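Activator of 2-hydroxyisocaproyl-CoA dehydratase (Clostridium difficile, PDB 4EHU) transfers one electron from its [4Fe-4S] cluster to (R)-2-hydroxyisocaproyl-CoA dehydratase as ATP is hydrolysed, activating that enzyme for the reductive branch of L-leucine fermentation. Local coordinates at residues M1-S10 and G15-S27; H190-K202 and N219-N231. All coordinates share one frame; numbering follows the deposited sequence.

Contact 1. Residues M1-S10 and G15-S27. With ANP (phosphoaminophosphonic acid-adenylate ester), chain D.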
loop_
_atom_site.group_PDB
_atom_site.type_symbol
_atom_site.label_atom_id
_atom_site.label_comp_id
_atom_site.label_asym_id
_atom_site.label_seq_id
_atom_site.Cartn_x
_atom_site.Cartn_y
_atom_site.Cartn_z
ATOM N N MET A 1 9.718 -15.781 -42.227
ATOM C CA MET A 1 10.643 -15.283 -41.170
ATOM C C MET A 1 9.951 -15.403 -39.824
ATOM O O MET A 1 8.727 -15.405 -39.753
ATOM C CB MET A 1 11.006 -13.814 -41.412
ATOM C CG MET A 1 9.938 -12.828 -40.884
ATOM S SD MET A 1 10.587 -11.163 -40.640
ATOM C CE MET A 1 11.311 -10.863 -42.254
ATOM N N TYR A 2 10.729 -15.498 -38.753
ATOM C CA TYR A 2 10.159 -15.431 -37.407
ATOM C C TYR A 2 10.745 -14.265 -36.646
ATOM O O TYR A 2 11.929 -13.966 -36.776
ATOM C CB TYR A 2 10.444 -16.718 -36.636
ATOM C CG TYR A 2 9.841 -17.942 -37.267
ATOM C CD1 TYR A 2 8.537 -18.318 -36.979
ATOM C CD2 TYR A 2 10.573 -18.720 -38.173
ATOM C CE1 TYR A 2 7.974 -19.442 -37.556
ATOM C CE2 TYR A 2 10.018 -19.837 -38.748
ATOM C CZ TYR A 2 8.717 -20.194 -38.440
ATOM O OH TYR A 2 8.160 -21.310 -39.018
ATOM N N THR A 3 9.921 -13.602 -35.843
ATOM C CA THR A 3 10.429 -12.642 -34.872
ATOM C C THR A 3 9.903 -13.002 -33.487
ATOM O O THR A 3 8.951 -13.763 -33.359
ATOM C CB THR A 3 10.030 -11.212 -35.232
ATOM O OG1 THR A 3 8.599 -11.096 -35.258
ATOM C CG2 THR A 3 10.648 -10.835 -36.607
ATOM N N MET A 4 10.539 -12.467 -32.456
ATOM C CA MET A 4 10.156 -12.781 -31.082
ATOM C C MET A 4 10.013 -11.517 -30.249
ATOM O O MET A 4 10.801 -10.589 -30.380
ATOM C CB MET A 4 11.214 -13.678 -30.442
ATOM C CG MET A 4 10.866 -14.128 -29.037
ATOM S SD MET A 4 12.056 -15.314 -28.389
ATOM C CE MET A 4 11.438 -16.841 -29.093
ATOM N N GLY A 5 8.990 -11.506 -29.396
ATOM C CA GLY A 5 8.784 -10.461 -28.405
ATOM C C GLY A 5 8.840 -11.056 -27.004
ATOM O O GLY A 5 8.274 -12.114 -26.758
ATOM N N LEU A 6 9.552 -10.387 -26.103
ATOM C CA LEU A 6 9.620 -10.791 -24.704
ATOM C C LEU A 6 9.151 -9.620 -23.862
ATOM O O LEU A 6 9.576 -8.497 -24.089
ATOM C CB LEU A 6 11.052 -11.160 -24.310
ATOM C CG LEU A 6 11.629 -12.429 -24.934
ATOM C CD1 LEU A 6 13.095 -12.569 -24.551
ATOM C CD2 LEU A 6 10.834 -13.651 -24.501
ATOM N N ASP A 7 8.275 -9.882 -22.902
ATOM C CA ASP A 7 7.778 -8.857 -21.987
ATOM C C ASP A 7 8.106 -9.325 -20.572
ATOM O O ASP A 7 7.488 -10.237 -20.044
ATOM C CB ASP A 7 6.264 -8.653 -22.203
ATOM C CG ASP A 7 5.613 -7.724 -21.160
ATOM O OD1 ASP A 7 6.288 -7.180 -20.259
ATOM O OD2 ASP A 7 4.389 -7.548 -21.252
ATOM N N ILE A 8 9.126 -8.727 -19.978
ATOM C CA ILE A 8 9.589 -9.139 -18.668
ATOM C C ILE A 8 9.073 -8.143 -17.649
ATOM O O ILE A 8 9.652 -7.079 -17.455
ATOM C CB ILE A 8 11.125 -9.207 -18.627
ATOM C CG1 ILE A 8 11.628 -10.073 -19.784
ATOM C CG2 ILE A 8 11.587 -9.761 -17.292
ATOM C CD1 ILE A 8 13.135 -9.957 -20.030
ATOM N N GLY A 9 7.947 -8.467 -17.022
ATOM C CA GLY A 9 7.341 -7.528 -16.103
ATOM C C GLY A 9 7.794 -7.773 -14.683
ATOM O O GLY A 9 8.693 -8.575 -14.437
ATOM N N SER A 10 7.142 -7.096 -13.751
ATOM C CA SER A 10 7.459 -7.237 -12.337
ATOM C C SER A 10 7.198 -8.655 -11.849
ATOM O O SER A 10 7.813 -9.121 -10.893
ATOM C CB SER A 10 6.603 -6.265 -11.531
ATOM O OG SER A 10 5.228 -6.619 -11.542
ATOM N N GLY A 15 6.320 -14.330 -23.604
ATOM C CA GLY A 15 7.004 -14.413 -24.889
ATOM C C GLY A 15 6.059 -14.780 -26.019
ATOM O O GLY A 15 5.104 -15.528 -25.823
ATOM N N VAL A 16 6.333 -14.253 -27.206
ATOM C CA VAL A 16 5.567 -14.586 -28.407
ATOM C C VAL A 16 6.546 -14.786 -29.549
ATOM O O VAL A 16 7.487 -14.002 -29.679
ATOM C CB VAL A 16 4.611 -13.438 -28.800
ATOM C CG1 VAL A 16 4.053 -13.664 -30.189
ATOM C CG2 VAL A 16 3.461 -13.305 -27.758
ATOM N N ILE A 17 6.345 -15.840 -30.343
ATOM C CA ILE A 17 7.010 -15.957 -31.636
ATOM C C ILE A 17 5.965 -15.692 -32.710
ATOM O O ILE A 17 4.896 -16.316 -32.728
ATOM C CB ILE A 17 7.646 -17.353 -31.865
ATOM C CG1 ILE A 17 8.776 -17.592 -30.861
ATOM C CG2 ILE A 17 8.181 -17.460 -33.301
ATOM C CD1 ILE A 17 9.485 -18.922 -31.021
ATOM N N LEU A 18 6.280 -14.752 -33.591
ATOM C CA LEU A 18 5.363 -14.303 -34.635
ATOM C C LEU A 18 5.950 -14.653 -35.998
ATOM O O LEU A 18 7.136 -14.431 -36.249
ATOM C CB LEU A 18 5.179 -12.791 -34.523
ATOM C CG LEU A 18 4.186 -12.078 -35.436
ATOM C CD1 LEU A 18 2.744 -12.416 -35.051
ATOM C CD2 LEU A 18 4.413 -10.580 -35.332
ATOM N N LYS A 19 5.118 -15.203 -36.873
ATOM C CA LYS A 19 5.559 -15.616 -38.203
ATOM C C LYS A 19 5.096 -14.593 -39.231
ATOM O O LYS A 19 3.903 -14.292 -39.318
ATOM C CB LYS A 19 4.979 -16.990 -38.545
ATOM C CG LYS A 19 5.573 -17.638 -39.813
ATOM C CD LYS A 19 4.896 -18.963 -40.105
ATOM C CE LYS A 19 5.424 -19.577 -41.391
ATOM N NZ LYS A 19 4.817 -20.913 -41.656
ATOM N N ASN A 20 6.049 -14.058 -39.987
ATOM C CA ASN A 20 5.782 -13.078 -41.037
ATOM C C ASN A 20 4.905 -11.938 -40.556
ATOM O O ASN A 20 4.073 -11.427 -41.303
ATOM C CB ASN A 20 5.145 -13.747 -42.254
ATOM C CG ASN A 20 6.047 -14.785 -42.873
ATOM O OD1 ASN A 20 5.607 -15.878 -43.237
ATOM N ND2 ASN A 20 7.324 -14.455 -42.978
ATOM N N GLY A 21 5.110 -11.535 -39.305
ATOM C CA GLY A 21 4.401 -10.402 -38.739
ATOM C C GLY A 21 2.893 -10.559 -38.689
ATOM O O GLY A 21 2.171 -9.579 -38.532
ATOM N N GLU A 22 2.400 -11.780 -38.819
ATOM C CA GLU A 22 0.957 -11.955 -38.925
ATOM C C GLU A 22 0.404 -13.095 -38.087
ATOM O O GLU A 22 -0.703 -12.987 -37.585
ATOM C CB GLU A 22 0.525 -12.091 -40.395
ATOM C CG GLU A 22 1.181 -13.207 -41.165
ATOM C CD GLU A 22 0.685 -13.278 -42.606
ATOM O OE1 GLU A 22 -0.188 -12.460 -42.974
ATOM O OE2 GLU A 22 1.166 -14.147 -43.367
ATOM N N ASP A 23 1.166 -14.168 -37.905
ATOM C CA ASP A 23 0.643 -15.341 -37.217
ATOM C C ASP A 23 1.427 -15.708 -35.959
ATOM O O ASP A 23 2.613 -16.014 -36.022
ATOM C CB ASP A 23 0.615 -16.539 -38.177
ATOM C CG ASP A 23 -0.427 -16.384 -39.277
ATOM O OD1 ASP A 23 -1.581 -15.993 -38.973
ATOM O OD2 ASP A 23 -0.091 -16.648 -40.449
ATOM N N ILE A 24 0.749 -15.680 -34.815
ATOM C CA ILE A 24 1.341 -16.141 -33.568
ATOM C C ILE A 24 1.496 -17.652 -33.627
ATOM O O ILE A 24 0.500 -18.373 -33.642
ATOM C CB ILE A 24 0.453 -15.796 -32.357
ATOM C CG1 ILE A 24 0.243 -14.282 -32.253
ATOM C CG2 ILE A 24 1.074 -16.325 -31.073
ATOM C CD1 ILE A 24 -0.658 -13.864 -31.098
ATOM N N VAL A 25 2.734 -18.137 -33.677
ATOM C CA VAL A 25 2.975 -19.576 -33.749
ATOM C C VAL A 25 3.336 -20.147 -32.379
ATOM O O VAL A 25 3.379 -21.364 -32.197
ATOM C CB VAL A 25 4.062 -19.947 -34.800
ATOM C CG1 VAL A 25 3.594 -19.567 -36.203
ATOM C CG2 VAL A 25 5.409 -19.289 -34.478
ATOM N N ALA A 26 3.571 -19.270 -31.407
ATOM C CA ALA A 26 3.898 -19.713 -30.058
ATOM C C ALA A 26 3.780 -18.566 -29.066
ATOM O O ALA A 26 4.027 -17.400 -29.392
ATOM C CB ALA A 26 5.305 -20.309 -30.008
ATOM N N SER A 27 3.380 -18.904 -27.849
ATOM C CA SER A 27 3.340 -17.935 -26.774
ATOM C C SER A 27 3.546 -18.676 -25.470
ATOM O O SER A 27 3.335 -19.881 -25.390
ATOM C CB SER A 27 2.007 -17.210 -26.763
ATOM O OG SER A 27 0.955 -18.113 -26.452
HETATM P PG ANP D . 3.892 -4.926 -14.411
HETATM O O1G ANP D . 5.388 -4.644 -14.349
HETATM O O2G ANP D . 3.369 -4.669 -15.802
HETATM O O3G ANP D . 3.125 -4.217 -13.364
HETATM P PB ANP D . 3.579 -7.857 -15.112
HETATM O O1B ANP D . 4.536 -8.977 -14.800
HETATM O O2B ANP D . 3.526 -7.394 -16.569
HETATM N N3B ANP D . 3.847 -6.584 -13.972
HETATM P PA ANP D . 1.101 -9.264 -15.679
HETATM O O1A ANP D . 1.871 -10.427 -16.199
HETATM O O2A ANP D . 0.403 -8.300 -16.612
HETATM O O3A ANP D . 2.076 -8.368 -14.744
HETATM O "O5'" ANP D . 0.015 -9.706 -14.579
HETATM C "C5'" ANP D . 0.431 -10.355 -13.373
HETATM C "C4'" ANP D . -0.808 -10.797 -12.602
HETATM O "O4'" ANP D . -1.961 -11.200 -13.326
HETATM C "C3'" ANP D . -0.809 -11.317 -11.177
HETATM O "O3'" ANP D . -0.440 -10.286 -10.250
HETATM C "C2'" ANP D . -2.240 -11.845 -11.020
HETATM O "O2'" ANP D . -3.041 -11.018 -10.157
HETATM C "C1'" ANP D . -2.857 -11.852 -12.419
HETATM N N9 ANP D . -3.057 -13.205 -12.970
HETATM C C8 ANP D . -2.108 -14.034 -13.450
HETATM N N7 ANP D . -2.665 -15.174 -13.929
HETATM C C5 ANP D . -4.004 -15.054 -13.751
HETATM C C6 ANP D . -5.181 -15.875 -14.039
HETATM N N6 ANP D . -5.016 -17.095 -14.606
HETATM N N1 ANP D . -6.401 -15.377 -13.712
HETATM C C2 ANP D . -6.565 -14.169 -13.153
HETATM N N3 ANP D . -5.530 -13.369 -12.852
HETATM C C4 ANP D . -4.260 -13.753 -13.134
HETATM O O HOH W 1 7.444 -12.105 -37.537
#

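Contact 2. Residues H190-K202 and N219-N231. With ANP (phosphoaminophosphonic acid-adenylate ester), chain D; ACT (acetate ion), chain I.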
loop_
_atom_site.group_PDB
_atom_site.type_symbol
_atom_site.label_atom_id
_atom_site.label_comp_id
_atom_site.label_asym_id
_atom_site.label_seq_id
_atom_site.Cartn_x
_atom_site.Cartn_y
_atom_site.Cartn_z
ATOM N N HIS A 190 -12.844 -7.304 -5.813
ATOM C CA HIS A 190 -12.825 -6.857 -7.186
ATOM C C HIS A 190 -13.271 -5.418 -7.303
ATOM O O HIS A 190 -12.702 -4.636 -8.064
ATOM C CB HIS A 190 -13.706 -7.764 -8.044
ATOM C CG HIS A 190 -13.149 -9.131 -8.219
ATOM N ND1 HIS A 190 -13.921 -10.198 -8.627
ATOM C CD2 HIS A 190 -11.887 -9.597 -8.100
ATOM C CE1 HIS A 190 -13.160 -11.277 -8.699
ATOM N NE2 HIS A 190 -11.925 -10.939 -8.383
ATOM N N THR A 191 -14.280 -5.053 -6.539
ATOM C CA THR A 191 -14.768 -3.700 -6.595
ATOM C C THR A 191 -13.682 -2.737 -6.088
ATOM O O THR A 191 -13.500 -1.684 -6.658
ATOM C CB THR A 191 -16.055 -3.567 -5.781
ATOM O OG1 THR A 191 -17.087 -4.250 -6.498
ATOM C CG2 THR A 191 -16.430 -2.078 -5.593
ATOM N N SER A 192 -12.939 -3.128 -5.061
ATOM C CA SER A 192 -11.809 -2.300 -4.601
ATOM C C SER A 192 -10.834 -1.978 -5.733
ATOM O O SER A 192 -10.462 -0.822 -5.938
ATOM C CB SER A 192 -11.064 -3.011 -3.479
ATOM O OG SER A 192 -11.856 -3.027 -2.309
ATOM N N VAL A 193 -10.429 -2.997 -6.482
ATOM C CA VAL A 193 -9.444 -2.792 -7.543
ATOM C C VAL A 193 -10.075 -1.911 -8.611
ATOM O O VAL A 193 -9.467 -0.944 -9.077
ATOM C CB VAL A 193 -9.021 -4.129 -8.145
ATOM C CG1 VAL A 193 -8.223 -3.919 -9.468
ATOM C CG2 VAL A 193 -8.223 -4.915 -7.107
ATOM N N ALA A 194 -11.317 -2.233 -8.970
ATOM C CA ALA A 194 -11.980 -1.548 -10.062
ATOM C C ALA A 194 -12.212 -0.082 -9.747
ATOM O O ALA A 194 -12.093 0.760 -10.630
ATOM C CB ALA A 194 -13.323 -2.266 -10.419
ATOM N N LYS A 195 -12.537 0.237 -8.499
ATOM C CA LYS A 195 -12.705 1.638 -8.121
ATOM C C LYS A 195 -11.406 2.402 -8.277
ATOM O O LYS A 195 -11.399 3.527 -8.747
ATOM C CB LYS A 195 -13.210 1.764 -6.685
ATOM C CG LYS A 195 -14.699 1.436 -6.624
ATOM C CD LYS A 195 -15.328 1.777 -5.296
ATOM C CE LYS A 195 -16.857 1.575 -5.358
ATOM N NZ LYS A 195 -17.528 2.380 -6.434
ATOM N N ARG A 196 -10.302 1.778 -7.902
ATOM C CA ARG A 196 -9.028 2.487 -7.957
ATOM C C ARG A 196 -8.536 2.713 -9.389
ATOM O O ARG A 196 -7.982 3.780 -9.700
ATOM C CB ARG A 196 -7.980 1.750 -7.140
ATOM C CG ARG A 196 -6.646 2.418 -7.173
ATOM C CD ARG A 196 -5.784 1.970 -6.027
ATOM N NE ARG A 196 -4.416 2.415 -6.269
ATOM C CZ ARG A 196 -4.004 3.659 -6.075
ATOM N NH1 ARG A 196 -4.848 4.582 -5.626
ATOM N NH2 ARG A 196 -2.746 3.992 -6.341
ATOM N N VAL A 197 -8.726 1.725 -10.259
ATOM C CA VAL A 197 -8.285 1.861 -11.649
ATOM C C VAL A 197 -9.303 2.690 -12.422
ATOM O O VAL A 197 -8.924 3.520 -13.241
ATOM C CB VAL A 197 -8.072 0.500 -12.274
ATOM C CG1 VAL A 197 -7.623 0.633 -13.745
ATOM C CG2 VAL A 197 -6.999 -0.251 -11.469
ATOM N N SER A 198 -10.593 2.541 -12.111
ATOM C CA SER A 198 -11.592 3.342 -12.827
ATOM C C SER A 198 -11.424 4.838 -12.585
ATOM O O SER A 198 -11.770 5.632 -13.448
ATOM C CB SER A 198 -13.032 2.916 -12.496
ATOM O OG SER A 198 -13.341 3.164 -11.154
ATOM N N SER A 199 -10.890 5.229 -11.427
ATOM C CA SER A 199 -10.657 6.636 -11.158
ATOM C C SER A 199 -9.636 7.183 -12.168
ATOM O O SER A 199 -9.763 8.316 -12.640
ATOM C CB SER A 199 -10.148 6.835 -9.732
ATOM O OG SER A 199 -9.757 8.180 -9.512
ATOM N N LEU A 200 -8.630 6.379 -12.497
ATOM C CA LEU A 200 -7.635 6.804 -13.490
ATOM C C LEU A 200 -8.289 6.942 -14.855
ATOM O O LEU A 200 -8.075 7.926 -15.571
ATOM C CB LEU A 200 -6.492 5.798 -13.626
ATOM C CG LEU A 200 -5.664 5.475 -12.405
ATOM C CD1 LEU A 200 -4.554 4.535 -12.843
ATOM C CD2 LEU A 200 -5.102 6.759 -11.794
ATOM N N VAL A 201 -9.095 5.946 -15.230
ATOM C CA VAL A 201 -9.773 5.998 -16.508
ATOM C C VAL A 201 -10.659 7.228 -16.627
ATOM O O VAL A 201 -10.676 7.896 -17.653
ATOM C CB VAL A 201 -10.659 4.733 -16.701
ATOM C CG1 VAL A 201 -11.454 4.836 -17.979
ATOM C CG2 VAL A 201 -9.781 3.501 -16.706
ATOM N N LYS A 202 -11.430 7.519 -15.579
ATOM C CA LYS A 202 -12.319 8.672 -15.601
ATOM C C LYS A 202 -11.538 9.989 -15.704
ATOM O O LYS A 202 -11.961 10.930 -16.369
ATOM C CB LYS A 202 -13.215 8.638 -14.363
ATOM C CG LYS A 202 -14.195 7.448 -14.413
ATOM C CD LYS A 202 -15.072 7.363 -13.151
ATOM C CE LYS A 202 -16.046 6.191 -13.237
ATOM N NZ LYS A 202 -16.937 6.035 -12.050
ATOM N N ASN A 219 -8.881 -12.128 -15.104
ATOM C CA ASN A 219 -9.892 -12.257 -14.043
ATOM C C ASN A 219 -11.193 -11.625 -14.519
ATOM O O ASN A 219 -11.304 -10.409 -14.583
ATOM C CB ASN A 219 -9.379 -11.552 -12.778
ATOM C CG ASN A 219 -10.340 -11.671 -11.623
ATOM O OD1 ASN A 219 -11.549 -11.777 -11.820
ATOM N ND2 ASN A 219 -9.812 -11.665 -10.418
ATOM N N SER A 220 -12.170 -12.460 -14.887
ATOM C CA SER A 220 -13.411 -11.955 -15.469
ATOM C C SER A 220 -14.160 -11.096 -14.479
ATOM O O SER A 220 -14.912 -10.230 -14.888
ATOM C CB SER A 220 -14.309 -13.111 -15.918
ATOM O OG SER A 220 -14.708 -13.867 -14.793
ATOM N N GLY A 221 -13.936 -11.323 -13.186
ATOM C CA GLY A 221 -14.558 -10.514 -12.146
ATOM C C GLY A 221 -14.066 -9.088 -12.162
ATOM O O GLY A 221 -14.821 -8.146 -11.922
ATOM N N ILE A 222 -12.768 -8.913 -12.417
ATOM C CA ILE A 222 -12.208 -7.569 -12.523
ATOM C C ILE A 222 -12.729 -6.887 -13.782
ATOM O O ILE A 222 -13.075 -5.705 -13.747
ATOM C CB ILE A 222 -10.683 -7.602 -12.548
ATOM C CG1 ILE A 222 -10.147 -8.045 -11.175
ATOM C CG2 ILE A 222 -10.140 -6.217 -12.954
ATOM C CD1 ILE A 222 -10.308 -6.997 -10.042
ATOM N N VAL A 223 -12.800 -7.612 -14.889
ATOM C CA VAL A 223 -13.330 -7.034 -16.114
ATOM C C VAL A 223 -14.784 -6.570 -15.889
ATOM O O VAL A 223 -15.128 -5.437 -16.231
ATOM C CB VAL A 223 -13.236 -8.004 -17.285
ATOM C CG1 VAL A 223 -13.879 -7.385 -18.539
ATOM C CG2 VAL A 223 -11.745 -8.342 -17.541
ATOM N N ARG A 224 -15.618 -7.421 -15.295
ATOM C CA ARG A 224 -17.020 -7.048 -15.068
ATOM C C ARG A 224 -17.131 -5.835 -14.135
ATOM O O ARG A 224 -17.921 -4.924 -14.392
ATOM C CB ARG A 224 -17.810 -8.217 -14.474
ATOM C CG ARG A 224 -18.065 -9.326 -15.468
ATOM C CD ARG A 224 -19.024 -10.370 -14.885
ATOM N NE ARG A 224 -18.540 -10.961 -13.641
ATOM C CZ ARG A 224 -17.724 -12.014 -13.563
ATOM N NH1 ARG A 224 -17.302 -12.613 -14.667
ATOM N NH2 ARG A 224 -17.346 -12.469 -12.370
ATOM N N ALA A 225 -16.350 -5.820 -13.055
ATOM C CA ALA A 225 -16.397 -4.706 -12.109
ATOM C C ALA A 225 -15.920 -3.420 -12.777
ATOM O O ALA A 225 -16.487 -2.347 -12.544
ATOM C CB ALA A 225 -15.556 -5.019 -10.891
ATOM N N MET A 226 -14.864 -3.513 -13.590
ATOM C CA MET A 226 -14.405 -2.334 -14.312
ATOM C C MET A 226 -15.443 -1.792 -15.265
ATOM O O MET A 226 -15.659 -0.588 -15.306
ATOM C CB MET A 226 -13.126 -2.639 -15.105
ATOM C CG MET A 226 -11.931 -2.648 -14.202
ATOM S SD MET A 226 -11.429 -0.982 -13.617
ATOM C CE MET A 226 -11.095 -0.107 -15.118
ATOM N N ALA A 227 -16.082 -2.663 -16.042
ATOM C CA ALA A 227 -17.048 -2.198 -17.023
ATOM C C ALA A 227 -18.192 -1.507 -16.285
ATOM O O ALA A 227 -18.742 -0.518 -16.758
ATOM C CB ALA A 227 -17.562 -3.357 -17.861
ATOM N N ARG A 228 -18.538 -2.043 -15.115
ATOM C CA ARG A 228 -19.566 -1.431 -14.279
ATOM C C ARG A 228 -19.121 -0.032 -13.820
ATOM O O ARG A 228 -19.867 0.948 -13.970
ATOM C CB ARG A 228 -19.855 -2.325 -13.067
ATOM C CG ARG A 228 -20.929 -1.776 -12.118
ATOM C CD ARG A 228 -20.966 -2.568 -10.814
ATOM N NE ARG A 228 -19.761 -2.282 -10.027
ATOM C CZ ARG A 228 -19.000 -3.193 -9.424
ATOM N NH1 ARG A 228 -19.308 -4.481 -9.495
ATOM N NH2 ARG A 228 -17.900 -2.812 -8.758
ATOM N N GLU A 229 -17.901 0.055 -13.290
ATOM C CA GLU A 229 -17.449 1.296 -12.693
ATOM C C GLU A 229 -17.261 2.386 -13.735
ATOM O O GLU A 229 -17.527 3.558 -13.444
ATOM C CB GLU A 229 -16.162 1.090 -11.893
ATOM C CG GLU A 229 -16.339 0.245 -10.651
ATOM C CD GLU A 229 -17.288 0.860 -9.626
ATOM O OE1 GLU A 229 -17.325 2.115 -9.502
ATOM O OE2 GLU A 229 -17.982 0.082 -8.930
ATOM N N ILE A 230 -16.802 2.030 -14.935
ATOM C CA ILE A 230 -16.640 3.055 -15.970
ATOM C C ILE A 230 -17.858 3.197 -16.848
ATOM O O ILE A 230 -17.884 4.040 -17.750
ATOM C CB ILE A 230 -15.369 2.837 -16.835
ATOM C CG1 ILE A 230 -15.544 1.630 -17.761
ATOM C CG2 ILE A 230 -14.159 2.699 -15.926
ATOM C CD1 ILE A 230 -14.318 1.449 -18.743
ATOM N N ASN A 231 -18.881 2.387 -16.586
ATOM C CA ASN A 231 -20.142 2.474 -17.326
ATOM C C ASN A 231 -19.918 2.378 -18.839
ATOM O O ASN A 231 -20.554 3.082 -19.620
ATOM C CB ASN A 231 -20.855 3.794 -16.992
ATOM C CG ASN A 231 -22.310 3.819 -17.465
ATOM O OD1 ASN A 231 -22.974 2.780 -17.544
ATOM N ND2 ASN A 231 -22.809 5.010 -17.781
HETATM P PG ANP D . 3.892 -4.926 -14.411
HETATM O O1G ANP D . 5.388 -4.644 -14.349
HETATM O O2G ANP D . 3.369 -4.669 -15.802
HETATM O O3G ANP D . 3.125 -4.217 -13.364
HETATM P PB ANP D . 3.579 -7.857 -15.112
HETATM O O1B ANP D . 4.536 -8.977 -14.800
HETATM O O2B ANP D . 3.526 -7.394 -16.569
HETATM N N3B ANP D . 3.847 -6.584 -13.972
HETATM P PA ANP D . 1.101 -9.264 -15.679
HETATM O O1A ANP D . 1.871 -10.427 -16.199
HETATM O O2A ANP D . 0.403 -8.300 -16.612
HETATM O O3A ANP D . 2.076 -8.368 -14.744
HETATM O "O5'" ANP D . 0.015 -9.706 -14.579
HETATM C "C5'" ANP D . 0.431 -10.355 -13.373
HETATM C "C4'" ANP D . -0.808 -10.797 -12.602
HETATM O "O4'" ANP D . -1.961 -11.200 -13.326
HETATM C "C3'" ANP D . -0.809 -11.317 -11.177
HETATM O "O3'" ANP D . -0.440 -10.286 -10.250
HETATM C "C2'" ANP D . -2.240 -11.845 -11.020
HETATM O "O2'" ANP D . -3.041 -11.018 -10.157
HETATM C "C1'" ANP D . -2.857 -11.852 -12.419
HETATM N N9 ANP D . -3.057 -13.205 -12.970
HETATM C C8 ANP D . -2.108 -14.034 -13.450
HETATM N N7 ANP D . -2.665 -15.174 -13.929
HETATM C C5 ANP D . -4.004 -15.054 -13.751
HETATM C C6 ANP D . -5.181 -15.875 -14.039
HETATM N N6 ANP D . -5.016 -17.095 -14.606
HETATM N N1 ANP D . -6.401 -15.377 -13.712
HETATM C C2 ANP D . -6.565 -14.169 -13.153
HETATM N N3 ANP D . -5.530 -13.369 -12.852
HETATM C C4 ANP D . -4.260 -13.753 -13.134
HETATM C C ACT I . -19.480 -10.234 -10.254
HETATM O O ACT I . -18.275 -10.526 -10.437
HETATM O OXT ACT I . -20.290 -10.490 -11.186
HETATM C CH3 ACT I . -19.944 -9.628 -8.960
HETATM O O HOH W 2 -16.487 -8.768 -9.552
HETATM O O HOH W 3 -17.657 -6.631 -8.148
HETATM O O HOH W 4 -15.724 4.101 -10.243
#

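Contact 1. Residues M1-S10 and G15-S27
Residues 2-8 and 15-19 run antiparallel as neighbouring strands of a beta hairpin, their axes 4.7 Å apart at closest approach. Thr3 pairs with Leu18, and Gly5 with Val16, as hydrogen-bonded pairs, each exchanging two N-H...O bonds; between and beyond them Tyr2-Lys19, Met4-Ile17 and Leu6-Gly15 are non-hydrogen-bonded pairs. At the open end Asn20 N donates to Met1 O at 3.0 Å, and after the turn at Asn20-Gly21, Glu22 and Asp23 both face Lys19 in a classic beta bulge.

On the face carrying Tyr2, Met4 and Ile17, the ring of Tyr2 lies alongside the extended Lys19 chain, both pointing the same way, with CE1 3.8 Å from Lys19 CG. Ile17 CG2 approaches the ring obliquely, whereas Val25 CG2 from strand 23-27 reaches its edge, 4.0 Å from Tyr2 CE1. Such a partly exposed place suits two residues whose apolar stems pack while Tyr2 OH and Lys19 NZ extend past them. Deeper in, the chain of Met4 leaves with CG opposite the backbone N (chi1 -177°) and bends at chi3 (-83°), which brings CE tightly against Ile17, 3.3 Å from CG1; helix 38-50 covers Met4 with Leu43 and Leu46. Gly15 bears no side chain, and Leu6 CD2 lies over its CA at 3.9 Å.

The other face holds Thr3 beside Leu18, packed by helix 243-261. A water donates to Thr3 OG1 at 2.7 Å and also to Leu18 O, while accepting from Gly21 N; Thr3 OG1 also bonds to Ala249 O. Beyond the strand, Ser10 N donates to ANP O1G at 3.1 Å, and ANP N3B donates to Ser10 OG. The paired backbone, with a helix on each face, probably helps to hold the strand that leads into the actin-fold phosphate-binding loop.

Contact 2. Residues H190-K202 and N219-N231
His190 lays one face of its imidazole over the start of helix 220-230, with Ile222 N 4.1 Å above the ring centre and the ring carbon CD2 3.6 Å from Ile222 CD1. Gly221, lacking a side chain, lets the ring settle there, ND1 being 3.6 Å from Gly221 CA; a water links ND1 to Gly221 O and to a bound acetate. Asn219 is the N-cap: its OD1 accepts from Ile222 N, which lies well above the carbonyl plane, and weakly from Gly221 N. The amide stands nearly upright to the imidazole, the planes 81° apart.

The helix axes cross at -49°, 8.6 Å apart at closest approach. Small residues permit this closeness: Ala194 CB meets Ala225 CB at 3.6 Å. Bent at chi2 and chi3, Met226 folds back as a knob among Ala194, Val197, Ser198 and Val201, and its flexible thioether can follow the space between these four residues. Further along, Ile230 CG2 presses on Ser198 CB.

Glu229 is a second knob, among Thr191, Ala194, Lys195 and Ser198, its aliphatic part packing while the carboxylate reaches the solvent-facing border. Lys195 NZ forms a salt bridge with OE1 at 3.1 Å, coming from above the carboxylate plane. Arg228 grips OE2 side-on with NE and NH2, and NH2 also donates to Thr191 OG1 at 2.8 Å, itself bonded to Glu157. A water joins Ser198 OG, Lys202 NZ and Glu229 OE1. Two cations and this water probably stabilise the carboxylate in its charged form, so an ion network borders the apolar seam, while the capped N-terminal end of helix 220-230, at Asn219, adjoins the nucleotide.

In the fold
Contacts 1 and 2 lie on opposite sides of the chain's centre, their centres 29 Å apart, each mostly buried, contact 2 with a charged border. Contact 1 joins strands of one five-stranded sheet, contact 2 two helices packed beside the other; both sheets have the strand order 3-2-1-4-5, the duplicated architecture of the actin fold. The hairpin depends on backbone pairing, while the helices, whose backbone bonds are spent internally, rely on knob packing and a single inter-helix salt bridge. ANP relates them: Ser10 of contact 1 binds a gamma-phosphate oxygen and the bridging nitrogen, and Asn219 of contact 2 lies by the adenine. Contact 2 also lies near the cluster, about 11 Å from the Val193 side chain.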